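Local coordinates for YfkN protein (Bacillus subtilis subsp. subtilis, PDB 3GVE) that belongs to the calcineurin-like phosphoesterase family of metal-binding proteins and holds a manganese and a magnesium ion close together, at residues A[37-50]-A[280-292]. Sequence-based numbering, arbitrary orientation. Where two conformers were deposited one is given.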
loop_
_atom_site.group_PDB
_atom_site.type_symbol
_atom_site.label_atom_id
_atom_site.label_comp_id
_atom_site.label_asym_id
_atom_site.label_seq_id
_atom_site.Cartn_x
_atom_site.Cartn_y
_atom_site.Cartn_z
ATOM N N ASP A 37 -6.932 0.946 -12.774
ATOM C CA ASP A 37 -5.519 1.201 -12.504
ATOM C C ASP A 37 -4.687 -0.082 -12.371
ATOM O O ASP A 37 -3.504 -0.050 -12.596
ATOM C CB ASP A 37 -5.434 2.032 -11.202
ATOM C CG ASP A 37 -4.031 2.517 -10.860
ATOM O OD1 ASP A 37 -3.576 2.295 -9.706
ATOM O OD2 ASP A 37 -3.404 3.172 -11.714
ATOM N N PHE A 38 -5.310 -1.190 -11.977
ATOM C CA PHE A 38 -4.572 -2.410 -11.644
ATOM C C PHE A 38 -5.451 -3.647 -11.705
ATOM O O PHE A 38 -6.633 -3.548 -11.974
ATOM C CB PHE A 38 -3.916 -2.278 -10.256
ATOM C CG PHE A 38 -4.893 -2.117 -9.096
ATOM C CD1 PHE A 38 -5.542 -3.206 -8.572
ATOM C CD2 PHE A 38 -5.117 -0.884 -8.513
ATOM C CE1 PHE A 38 -6.407 -3.087 -7.510
ATOM C CE2 PHE A 38 -5.981 -0.764 -7.456
ATOM C CZ PHE A 38 -6.639 -1.867 -6.961
ATOM N N GLY A 39 -4.860 -4.808 -11.443
ATOM C CA GLY A 39 -5.599 -6.052 -11.322
ATOM C C GLY A 39 -5.306 -7.065 -12.407
ATOM O O GLY A 39 -5.208 -6.707 -13.557
ATOM N N LEU A 40 -5.154 -8.322 -12.009
ATOM C CA LEU A 40 -4.848 -9.404 -12.936
ATOM C C LEU A 40 -5.907 -9.552 -14.032
ATOM O O LEU A 40 -5.589 -9.940 -15.121
ATOM C CB LEU A 40 -4.646 -10.711 -12.167
ATOM C CG LEU A 40 -4.131 -11.921 -12.964
ATOM C CD1 LEU A 40 -2.874 -11.594 -13.770
ATOM C CD2 LEU A 40 -3.906 -13.086 -12.011
ATOM N N ALA A 41 -7.153 -9.204 -13.732
ATOM C CA ALA A 41 -8.192 -9.221 -14.752
ATOM C C ALA A 41 -7.835 -8.329 -15.951
ATOM O O ALA A 41 -8.213 -8.637 -17.060
ATOM C CB ALA A 41 -9.538 -8.821 -14.160
ATOM N N ARG A 42 -7.099 -7.245 -15.719
ATOM C CA ARG A 42 -6.602 -6.399 -16.803
ATOM C C ARG A 42 -5.281 -6.905 -17.375
ATOM O O ARG A 42 -5.120 -6.953 -18.558
ATOM C CB ARG A 42 -6.498 -4.934 -16.352
ATOM C CG ARG A 42 -7.880 -4.296 -16.257
ATOM C CD ARG A 42 -7.874 -2.890 -15.684
ATOM N NE ARG A 42 -9.218 -2.307 -15.785
ATOM C CZ ARG A 42 -9.641 -1.569 -16.799
ATOM N NH1 ARG A 42 -8.843 -1.254 -17.809
ATOM N NH2 ARG A 42 -10.879 -1.110 -16.783
ATOM N N THR A 43 -4.356 -7.316 -16.517
ATOM C CA THR A 43 -3.066 -7.810 -17.010
ATOM C C THR A 43 -3.238 -9.004 -17.946
ATOM O O THR A 43 -2.492 -9.155 -18.893
ATOM C CB THR A 43 -2.134 -8.227 -15.845
ATOM O OG1 THR A 43 -2.434 -7.452 -14.687
ATOM C CG2 THR A 43 -0.654 -8.065 -16.228
ATOM N N ALA A 44 -4.235 -9.831 -17.656
ATOM C CA ALA A 44 -4.508 -11.019 -18.442
ATOM C C ALA A 44 -4.870 -10.687 -19.892
ATOM O O ALA A 44 -4.722 -11.517 -20.748
ATOM C CB ALA A 44 -5.600 -11.859 -17.769
ATOM N N GLN A 45 -5.316 -9.458 -20.146
ATOM C CA GLN A 45 -5.593 -9.033 -21.511
ATOM C C GLN A 45 -4.287 -8.859 -22.267
ATOM O O GLN A 45 -4.218 -9.210 -23.420
ATOM C CB GLN A 45 -6.436 -7.748 -21.539
ATOM C CG GLN A 45 -7.788 -7.863 -20.826
ATOM C CD GLN A 45 -8.784 -8.739 -21.542
ATOM O OE1 GLN A 45 -8.542 -9.892 -21.795
ATOM N NE2 GLN A 45 -9.946 -8.173 -21.836
ATOM N N LEU A 46 -3.250 -8.350 -21.597
ATOM C CA LEU A 46 -1.918 -8.293 -22.208
ATOM C C LEU A 46 -1.346 -9.691 -22.428
ATOM O O LEU A 46 -0.691 -9.949 -23.416
ATOM C CB LEU A 46 -0.934 -7.488 -21.357
ATOM C CG LEU A 46 -1.258 -6.012 -21.144
ATOM C CD1 LEU A 46 -0.194 -5.374 -20.242
ATOM C CD2 LEU A 46 -1.351 -5.266 -22.472
ATOM N N ILE A 47 -1.595 -10.581 -21.475
ATOM C CA ILE A 47 -1.116 -11.961 -21.592
ATOM C C ILE A 47 -1.691 -12.592 -22.878
ATOM O O ILE A 47 -0.980 -13.203 -23.644
ATOM C CB ILE A 47 -1.480 -12.810 -20.332
ATOM C CG1 ILE A 47 -0.695 -12.306 -19.099
ATOM C CG2 ILE A 47 -1.251 -14.307 -20.601
ATOM C CD1 ILE A 47 -1.118 -12.898 -17.770
ATOM N N GLN A 48 -2.997 -12.447 -23.075
ATOM C CA GLN A 48 -3.677 -13.005 -24.236
ATOM C C GLN A 48 -3.094 -12.418 -25.515
ATOM O O GLN A 48 -2.800 -13.137 -26.452
ATOM C CB GLN A 48 -5.186 -12.729 -24.184
ATOM C CG GLN A 48 -5.932 -13.416 -25.332
ATOM C CD GLN A 48 -7.419 -13.236 -25.274
ATOM O OE1 GLN A 48 -8.027 -13.251 -24.209
ATOM N NE2 GLN A 48 -8.026 -13.103 -26.442
ATOM N N LYS A 49 -2.909 -11.111 -25.530
ATOM C CA LYS A 49 -2.351 -10.467 -26.708
ATOM C C LYS A 49 -0.963 -11.018 -27.071
ATOM O O LYS A 49 -0.691 -11.336 -28.211
ATOM C CB LYS A 49 -2.273 -8.959 -26.525
ATOM C CG LYS A 49 -1.548 -8.285 -27.678
ATOM C CD LYS A 49 -1.630 -6.816 -27.555
ATOM C CE LYS A 49 -0.603 -6.281 -26.596
ATOM N NZ LYS A 49 -0.364 -4.858 -26.875
ATOM N N HIS A 50 -0.082 -11.128 -26.080
ATOM C CA HIS A 50 1.259 -11.620 -26.347
ATOM C C HIS A 50 1.263 -13.092 -26.758
ATOM O O HIS A 50 2.009 -13.481 -27.634
ATOM C CB HIS A 50 2.165 -11.314 -25.157
ATOM C CG HIS A 50 2.604 -9.894 -25.122
ATOM N ND1 HIS A 50 3.735 -9.455 -25.771
ATOM C CD2 HIS A 50 2.038 -8.803 -24.565
ATOM C CE1 HIS A 50 3.850 -8.154 -25.601
ATOM N NE2 HIS A 50 2.833 -7.732 -24.874
ATOM N N PRO A 280 8.063 -5.878 -13.696
ATOM C CA PRO A 280 6.802 -5.274 -14.130
ATOM C C PRO A 280 5.948 -4.704 -12.998
ATOM O O PRO A 280 4.825 -5.090 -12.789
ATOM C CB PRO A 280 6.096 -6.431 -14.837
ATOM C CG PRO A 280 6.567 -7.633 -14.116
ATOM C CD PRO A 280 8.020 -7.352 -13.795
ATOM N N SER A 281 6.499 -3.730 -12.300
ATOM C CA SER A 281 5.751 -2.907 -11.349
ATOM C C SER A 281 5.140 -3.775 -10.234
ATOM O O SER A 281 5.799 -4.642 -9.690
ATOM C CB SER A 281 4.682 -2.085 -12.112
ATOM O OG SER A 281 4.101 -1.109 -11.258
ATOM N N SER A 282 3.896 -3.496 -9.880
ATOM C CA SER A 282 3.184 -4.259 -8.864
ATOM C C SER A 282 1.694 -4.249 -9.209
ATOM O O SER A 282 1.251 -3.474 -10.032
ATOM C CB SER A 282 3.440 -3.693 -7.468
ATOM O OG SER A 282 2.923 -2.388 -7.361
ATOM N N TRP A 283 0.955 -5.165 -8.600
ATOM C CA TRP A 283 -0.508 -5.237 -8.676
ATOM C C TRP A 283 -1.065 -5.487 -10.081
ATOM O O TRP A 283 -2.225 -5.231 -10.343
ATOM C CB TRP A 283 -1.146 -3.967 -8.071
ATOM C CG TRP A 283 -0.921 -3.777 -6.607
ATOM C CD1 TRP A 283 -0.014 -4.381 -5.824
ATOM C CD2 TRP A 283 -1.657 -2.883 -5.765
ATOM N NE1 TRP A 283 -0.132 -3.927 -4.520
ATOM C CE2 TRP A 283 -1.137 -3.003 -4.466
ATOM C CE3 TRP A 283 -2.704 -1.993 -5.993
ATOM C CZ2 TRP A 283 -1.638 -2.268 -3.382
ATOM C CZ3 TRP A 283 -3.199 -1.267 -4.924
ATOM C CH2 TRP A 283 -2.667 -1.414 -3.638
ATOM N N GLY A 284 -0.220 -5.980 -10.974
ATOM C CA GLY A 284 -0.625 -6.229 -12.344
ATOM C C GLY A 284 -0.628 -5.005 -13.239
ATOM O O GLY A 284 -1.187 -5.047 -14.300
ATOM N N LYS A 285 0.023 -3.925 -12.822
ATOM C CA LYS A 285 0.055 -2.687 -13.616
ATOM C C LYS A 285 0.855 -2.770 -14.928
ATOM O O LYS A 285 0.646 -1.990 -15.838
ATOM C CB LYS A 285 0.546 -1.512 -12.756
ATOM C CG LYS A 285 -0.425 -1.128 -11.622
ATOM C CD LYS A 285 0.195 -0.106 -10.664
ATOM C CE LYS A 285 -0.736 0.248 -9.500
ATOM N NZ LYS A 285 -0.061 1.241 -8.616
ATOM N N TYR A 286 1.757 -3.740 -14.996
ATOM C CA TYR A 286 2.576 -4.003 -16.170
ATOM C C TYR A 286 2.706 -5.517 -16.320
ATOM O O TYR A 286 2.579 -6.249 -15.343
ATOM C CB TYR A 286 3.971 -3.415 -15.987
ATOM C CG TYR A 286 4.090 -1.930 -16.206
ATOM C CD1 TYR A 286 4.690 -1.434 -17.346
ATOM C CD2 TYR A 286 3.633 -1.032 -15.263
ATOM C CE1 TYR A 286 4.822 -0.060 -17.550
ATOM C CE2 TYR A 286 3.759 0.338 -15.462
ATOM C CZ TYR A 286 4.350 0.803 -16.600
ATOM O OH TYR A 286 4.474 2.163 -16.795
ATOM N N LEU A 287 2.948 -5.959 -17.545
ATOM C CA LEU A 287 3.365 -7.325 -17.836
ATOM C C LEU A 287 4.834 -7.284 -18.272
ATOM O O LEU A 287 5.226 -6.443 -19.068
ATOM C CB LEU A 287 2.535 -7.890 -18.979
ATOM C CG LEU A 287 2.820 -9.350 -19.335
ATOM C CD1 LEU A 287 2.399 -10.254 -18.188
ATOM C CD2 LEU A 287 2.102 -9.726 -20.633
ATOM N N GLY A 288 5.638 -8.207 -17.761
ATOM C CA GLY A 288 7.016 -8.345 -18.210
ATOM C C GLY A 288 7.066 -9.245 -19.429
ATOM O O GLY A 288 6.345 -10.215 -19.517
ATOM N N VAL A 289 7.957 -8.915 -20.354
ATOM C CA VAL A 289 8.087 -9.661 -21.603
ATOM C C VAL A 289 9.560 -9.822 -21.919
ATOM O O VAL A 289 10.247 -8.849 -22.133
ATOM C CB VAL A 289 7.367 -8.939 -22.788
ATOM C CG1 VAL A 289 7.477 -9.762 -24.068
ATOM C CG2 VAL A 289 5.909 -8.666 -22.447
ATOM N N ILE A 290 10.027 -11.063 -21.937
ATOM C CA ILE A 290 11.381 -11.357 -22.378
ATOM C C ILE A 290 11.347 -12.189 -23.658
ATOM O O ILE A 290 10.673 -13.190 -23.732
ATOM C CB ILE A 290 12.176 -12.105 -21.290
ATOM C CG1 ILE A 290 12.452 -11.153 -20.121
ATOM C CG2 ILE A 290 13.449 -12.687 -21.847
ATOM C CD1 ILE A 290 13.210 -11.787 -18.968
ATOM N N ASP A 291 12.089 -11.733 -24.657
ATOM C CA ASP A 291 12.239 -12.461 -25.914
ATOM C C ASP A 291 13.642 -13.042 -25.960
ATOM O O ASP A 291 14.610 -12.349 -25.730
ATOM C CB ASP A 291 11.978 -11.535 -27.106
ATOM C CG ASP A 291 10.528 -11.086 -27.167
ATOM O OD1 ASP A 291 9.667 -11.916 -27.433
ATOM O OD2 ASP A 291 10.258 -9.906 -26.897
ATOM N N LEU A 292 13.711 -14.338 -26.226
ATOM C CA LEU A 292 14.974 -15.041 -26.445
ATOM C C LEU A 292 15.021 -15.561 -27.874
ATOM O O LEU A 292 14.086 -16.190 -28.322
ATOM C CB LEU A 292 15.112 -16.225 -25.494
ATOM C CG LEU A 292 15.098 -15.921 -23.987
ATOM C CD1 LEU A 292 15.265 -17.170 -23.145
ATOM C CD2 LEU A 292 16.141 -14.847 -23.633
#
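Phe38 has CG between its backbone N and carbonyl carbon (chi1 63°), and Trp283 has CG opposite its carbonyl carbon (chi1 -65°). With these torsions the two side chains lie side by side, pointing the same way, in a T-shaped stack. The stack joins the loop before helix 40-53 to the turn before strand 286-297. From there the helix packs on that strand's four-stranded mixed sheet in the calcineurin-like phosphoesterase fold. The Trp283 edge meets the Phe38 face, with CE3 of Trp283 over the centre of the ring and the planes at 75°. Trp283 lies in a type I' turn, its side chain about 7 Å from the bound manganese. The backbone N-H of Gly39, the N-cap residue, donates a hydrogen bond to Trp283 O (N to O 2.9 Å). Lys285 extends past Asp37, and its CG packs on Asp37 O (3.4 Å). Farther along, Leu287 fits between helix side chains. Its CD2 touches Leu46 CB, and its CD1 meets Ile47 CG1 at 3.8 Å. Val289 CG2 lies over one face of the His50 imidazole, toward the rim, in a CH-pi contact 4.0 Å from the ring centroid. Glu311 in strand 300-312 is hydrogen-bonded to His50 NE2. Gly284 leaves room for Thr43, whose OG1 sits 2.7 Å from Gly284 O and 3.1 Å from Gly39 O.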